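Local coordinates for serine proteinase inhibitor 1 (Myxoma virus, PDB 6BJ5), which inhibits serine proteases as a poxvirus member of the serpin family and is important for the virulence of myxoma virus, at residues A43-R48 and I59-S64; Y38-A43 and S310-T315. All coordinates share one frame; numbering follows the deposited sequence.

Contact 1: residues A43-R48 and I59-S64; sequences ALSVLR and IDVPES
Ile-59 and Val-61 supply the apolar side of this contact, set against Leu-44, Leu-47 and Arg-48 of the helix. Ile-59 CG2, anti to the backbone N, reaches the helix surface, 3.4 Å from Leu-44 O and 4.0 Å from Arg-48 CB. The other end of Ile-59, CD1, meets Leu-47 CD2 at 4.2 Å, and the two side chains cross at about a right angle. Val-61 sets one methyl against Leu-44 and the other against Ser-45. Its CG2 touches both CB and CD1 of Leu-44, while Val-61 CG1 lies 3.7 Å from Ser-45 CB.

The hydrogen bonds are made by helix side chains. Ser-45 OG, anti to its own N (chi1 -179°), gives its proton to Pro-62 O at 3.1 Å. The donor lies in the carbonyl plane, with a C=O...OG angle of 156°. The Arg-48 chain is extended from CG to NE and reaches across the loop. Arg-48 NH1 makes a weak, bent bond to Ile-59 O, 3.0 Å long. Val-61 O lies over one face of the guanidinium.

The charged pair is looser. Arg-48 NH2 and Glu-63 OE2 form a salt bridge of 3.5 Å. The oxygen sits at the guanidinium edge, in its plane, but the carboxylate plane is turned 56° away. Glu-63 is poorly ordered, and its carbonyl O has a weak bond from Arg-97 of helix 88-98.

The contact joins helix 37-49 to the loop after helix 53-58. The loop has no regular backbone pairing here, and its carbonyls receive the Ser-45 and Arg-48 donors. The loop is probably held chiefly by the apolar contacts and the Ser-45 bond, with the long salt bridge a weaker addition on the solvent side.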
# COMPACT_ATOMS: atom_id res chain seq x y z
N ALA A 43 -9.10 -0.59 -5.25
CA ALA A 43 -10.36 -0.95 -4.61
C ALA A 43 -11.42 0.12 -4.83
O ALA A 43 -12.54 -0.16 -5.26
CB ALA A 43 -10.13 -1.17 -3.11
N LEU A 44 -11.06 1.38 -4.55
CA LEU A 44 -11.98 2.50 -4.74
C LEU A 44 -12.43 2.60 -6.20
O LEU A 44 -13.57 2.99 -6.48
CB LEU A 44 -11.30 3.80 -4.32
CG LEU A 44 -10.91 4.02 -2.87
CD1 LEU A 44 -10.32 5.41 -2.69
CD2 LEU A 44 -12.11 3.84 -1.98
N SER A 45 -11.54 2.27 -7.13
CA SER A 45 -11.87 2.35 -8.55
C SER A 45 -12.97 1.35 -8.92
O SER A 45 -13.89 1.68 -9.68
CB SER A 45 -10.60 2.12 -9.37
OG SER A 45 -10.83 2.22 -10.76
N VAL A 46 -12.90 0.14 -8.36
CA VAL A 46 -13.99 -0.83 -8.52
C VAL A 46 -15.25 -0.33 -7.84
O VAL A 46 -16.33 -0.31 -8.45
CB VAL A 46 -13.56 -2.20 -7.96
CG1 VAL A 46 -14.73 -3.17 -7.96
CG2 VAL A 46 -12.39 -2.76 -8.77
N LEU A 47 -15.14 0.11 -6.57
CA LEU A 47 -16.29 0.63 -5.83
C LEU A 47 -17.03 1.70 -6.61
O LEU A 47 -18.22 1.92 -6.40
CB LEU A 47 -15.83 1.22 -4.50
CG LEU A 47 -16.91 1.74 -3.55
CD1 LEU A 47 -17.80 0.61 -3.10
CD2 LEU A 47 -16.32 2.41 -2.33
N ARG A 48 -16.33 2.36 -7.51
CA ARG A 48 -16.85 3.49 -8.24
C ARG A 48 -17.80 3.02 -9.35
O ARG A 48 -18.76 3.72 -9.68
CB ARG A 48 -15.65 4.29 -8.73
CG ARG A 48 -15.92 5.50 -9.48
CD ARG A 48 -14.60 6.19 -9.78
NE ARG A 48 -14.82 7.08 -10.90
CZ ARG A 48 -15.39 8.27 -10.78
NH1 ARG A 48 -15.79 8.72 -9.58
NH2 ARG A 48 -15.58 9.00 -11.88
N ILE A 59 -15.71 9.66 -4.71
CA ILE A 59 -14.72 8.63 -4.93
C ILE A 59 -13.87 9.08 -6.10
O ILE A 59 -13.95 8.55 -7.21
CB ILE A 59 -15.37 7.25 -5.14
CG1 ILE A 59 -16.16 6.88 -3.88
CG2 ILE A 59 -14.34 6.19 -5.46
CD1 ILE A 59 -17.35 6.01 -4.14
N ASP A 60 -13.05 10.10 -5.85
CA ASP A 60 -12.24 10.75 -6.86
C ASP A 60 -10.99 9.91 -7.13
O ASP A 60 -10.00 9.98 -6.39
CB ASP A 60 -11.90 12.17 -6.40
CG ASP A 60 -11.62 13.10 -7.56
OD1 ASP A 60 -10.98 12.66 -8.53
OD2 ASP A 60 -12.08 14.26 -7.50
N VAL A 61 -11.01 9.11 -8.19
CA VAL A 61 -10.02 8.06 -8.43
C VAL A 61 -9.90 7.83 -9.94
O VAL A 61 -10.89 8.03 -10.66
CB VAL A 61 -10.42 6.78 -7.67
CG1 VAL A 61 -9.80 5.54 -8.27
CG2 VAL A 61 -9.97 6.89 -6.23
N PRO A 62 -8.72 7.48 -10.46
CA PRO A 62 -8.61 7.08 -11.88
C PRO A 62 -9.61 5.97 -12.23
O PRO A 62 -9.73 4.97 -11.53
CB PRO A 62 -7.16 6.59 -12.01
CG PRO A 62 -6.41 7.32 -10.87
CD PRO A 62 -7.41 7.51 -9.77
N GLU A 63 -10.33 6.13 -13.35
CA GLU A 63 -11.22 5.05 -13.73
C GLU A 63 -10.49 3.81 -14.22
O GLU A 63 -11.05 2.71 -14.18
CB GLU A 63 -12.20 5.51 -14.80
CG GLU A 63 -13.04 6.70 -14.40
CD GLU A 63 -14.31 6.80 -15.23
OE1 GLU A 63 -14.57 5.86 -16.02
OE2 GLU A 63 -15.04 7.81 -15.09
N SER A 64 -9.25 3.96 -14.68
CA SER A 64 -8.43 2.83 -15.10
C SER A 64 -7.15 2.91 -14.28
O SER A 64 -6.48 3.94 -14.28
CB SER A 64 -8.12 2.86 -16.60
OG SER A 64 -7.08 1.95 -16.91

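Contact 2: residues Y38-A43 and S310-T315; sequences YGLTSA and SDTAIT
Helix 38-43 passes strand 310-314 with axes 7.9 Å apart at closest and N-to-C directions 34° apart, and Gly-39 and Thr-312 are the nearest residues, CA to CA 6.1 Å. Gly-39 has no side chain, and Thr-312 packs directly on the helix backbone there. Thr-312 OG1 lies 3.4 Å from Gly-39 O and 3.5 Å from Gly-39 C. The strongest polar partner of this hydroxyl is Gln-295 NE2 on strand 293-302, and Gly-39 O accepts a bond from Ser-146 OG.

With OG1 at chi1 -58°, Thr-312 CG2 is anti to the backbone N and meets the helix, 3.9 Å from Ala-43 CB and 4.2 Å from Leu-40 CD1. Ala-43 CB also receives the tip of Ile-314, with CD1 at 3.7 Å. The Ala-43 methyl thus touches two strand residues, Thr-312 and Ile-314, that lie two apart and face the same side.

Strand 305-314 lies between strands 142-153 and 293-302 in the large sheet. Together with the chain's end just beyond it, this is consistent with a reactive-centre loop inserted into sheet A, as in cleaved serpins. The helix would then be helix B behind the sheet. All five touching residues are buried. The fit rests on methyl contacts and on the bare backbone at Gly-39, while Thr-312 OG1 and Gly-39 O find partners on neighbouring strands.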
# COMPACT_ATOMS: atom_id res chain seq x y z
N TYR A 38 -1.56 1.98 -4.13
CA TYR A 38 -2.16 1.36 -5.31
C TYR A 38 -3.31 0.44 -4.92
O TYR A 38 -4.36 0.43 -5.57
CB TYR A 38 -1.12 0.55 -6.05
CG TYR A 38 -1.63 -0.13 -7.29
CD1 TYR A 38 -1.80 0.59 -8.46
CD2 TYR A 38 -1.97 -1.47 -7.29
CE1 TYR A 38 -2.25 -0.02 -9.61
CE2 TYR A 38 -2.44 -2.09 -8.44
CZ TYR A 38 -2.57 -1.34 -9.60
OH TYR A 38 -3.02 -1.90 -10.77
N GLY A 39 -3.11 -0.37 -3.89
CA GLY A 39 -4.17 -1.28 -3.46
C GLY A 39 -5.43 -0.56 -3.02
O GLY A 39 -6.54 -1.06 -3.23
N LEU A 40 -5.28 0.58 -2.34
CA LEU A 40 -6.45 1.37 -1.96
C LEU A 40 -7.14 1.93 -3.19
O LEU A 40 -8.35 1.77 -3.37
CB LEU A 40 -6.02 2.52 -1.05
CG LEU A 40 -7.18 3.39 -0.55
CD1 LEU A 40 -8.23 2.51 0.12
CD2 LEU A 40 -6.68 4.42 0.48
N THR A 41 -6.37 2.58 -4.06
CA THR A 41 -6.87 3.20 -5.28
C THR A 41 -7.58 2.19 -6.17
O THR A 41 -8.62 2.51 -6.77
CB THR A 41 -5.71 3.86 -6.02
OG1 THR A 41 -5.25 4.98 -5.25
CG2 THR A 41 -6.13 4.33 -7.42
N SER A 42 -7.02 0.98 -6.30
CA SER A 42 -7.66 -0.02 -7.14
C SER A 42 -9.01 -0.44 -6.57
O SER A 42 -9.99 -0.57 -7.32
CB SER A 42 -6.74 -1.23 -7.30
OG SER A 42 -5.49 -0.83 -7.85
N ALA A 43 -9.10 -0.59 -5.25
CA ALA A 43 -10.36 -0.95 -4.61
C ALA A 43 -11.42 0.12 -4.83
O ALA A 43 -12.54 -0.16 -5.26
CB ALA A 43 -10.13 -1.17 -3.11
N SER A 310 -0.27 -6.71 -0.24
CA SER A 310 -1.32 -5.88 0.34
C SER A 310 -2.70 -6.32 -0.14
O SER A 310 -2.90 -6.56 -1.34
CB SER A 310 -1.09 -4.41 0.02
OG SER A 310 -2.09 -3.63 0.65
N ASP A 311 -3.64 -6.39 0.80
CA ASP A 311 -5.03 -6.71 0.50
C ASP A 311 -5.92 -5.65 1.12
O ASP A 311 -5.83 -5.40 2.33
CB ASP A 311 -5.40 -8.09 1.03
CG ASP A 311 -4.58 -9.18 0.40
OD1 ASP A 311 -4.55 -9.24 -0.85
OD2 ASP A 311 -3.93 -9.95 1.14
N THR A 312 -6.74 -5.00 0.30
CA THR A 312 -7.68 -3.98 0.76
C THR A 312 -9.09 -4.53 0.69
O THR A 312 -9.50 -5.06 -0.35
CB THR A 312 -7.56 -2.71 -0.08
OG1 THR A 312 -6.21 -2.22 -0.01
CG2 THR A 312 -8.51 -1.64 0.42
N ALA A 313 -9.81 -4.44 1.80
CA ALA A 313 -11.17 -4.97 1.90
C ALA A 313 -12.16 -3.86 2.21
O ALA A 313 -12.08 -3.23 3.28
CB ALA A 313 -11.24 -6.05 2.99
N ILE A 314 -13.13 -3.65 1.32
CA ILE A 314 -14.20 -2.67 1.52
C ILE A 314 -15.47 -3.40 1.93
O ILE A 314 -15.96 -4.28 1.20
CB ILE A 314 -14.42 -1.79 0.28
CG1 ILE A 314 -13.17 -0.94 0.04
CG2 ILE A 314 -15.63 -0.86 0.51
CD1 ILE A 314 -13.17 -0.11 -1.22
N THR A 315 -16.05 -2.95 3.05
CA THR A 315 -17.01 -3.68 3.91
C THR A 315 -16.82 -5.17 3.95
O THR A 315 -16.43 -5.68 5.00
CB THR A 315 -18.46 -3.38 3.52
OG1 THR A 315 -18.79 -2.06 3.97
CG2 THR A 315 -19.40 -4.35 4.18

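How the contacts relate
From the N terminus, after two short helices and a short strand, the chain enters helix 37-49, which serves both contacts. Its earlier turns take part in contact 2 and its later turns in contact 1, with Ala-43 common to both. After helix 53-58 the chain returns at 59-64 and closes the short loop of contact 1. The rest of the fold follows before strand 305-314 closes the much longer loop of contact 2, so contact 1 is nested within it. The two also touch directly: Ile-314 CD1 packs on Leu-44 and Leu-47, and Val-61 meets the Thr-41 carbonyl. Helix 37-49 thereby links a surface loop to the middle of the large sheet.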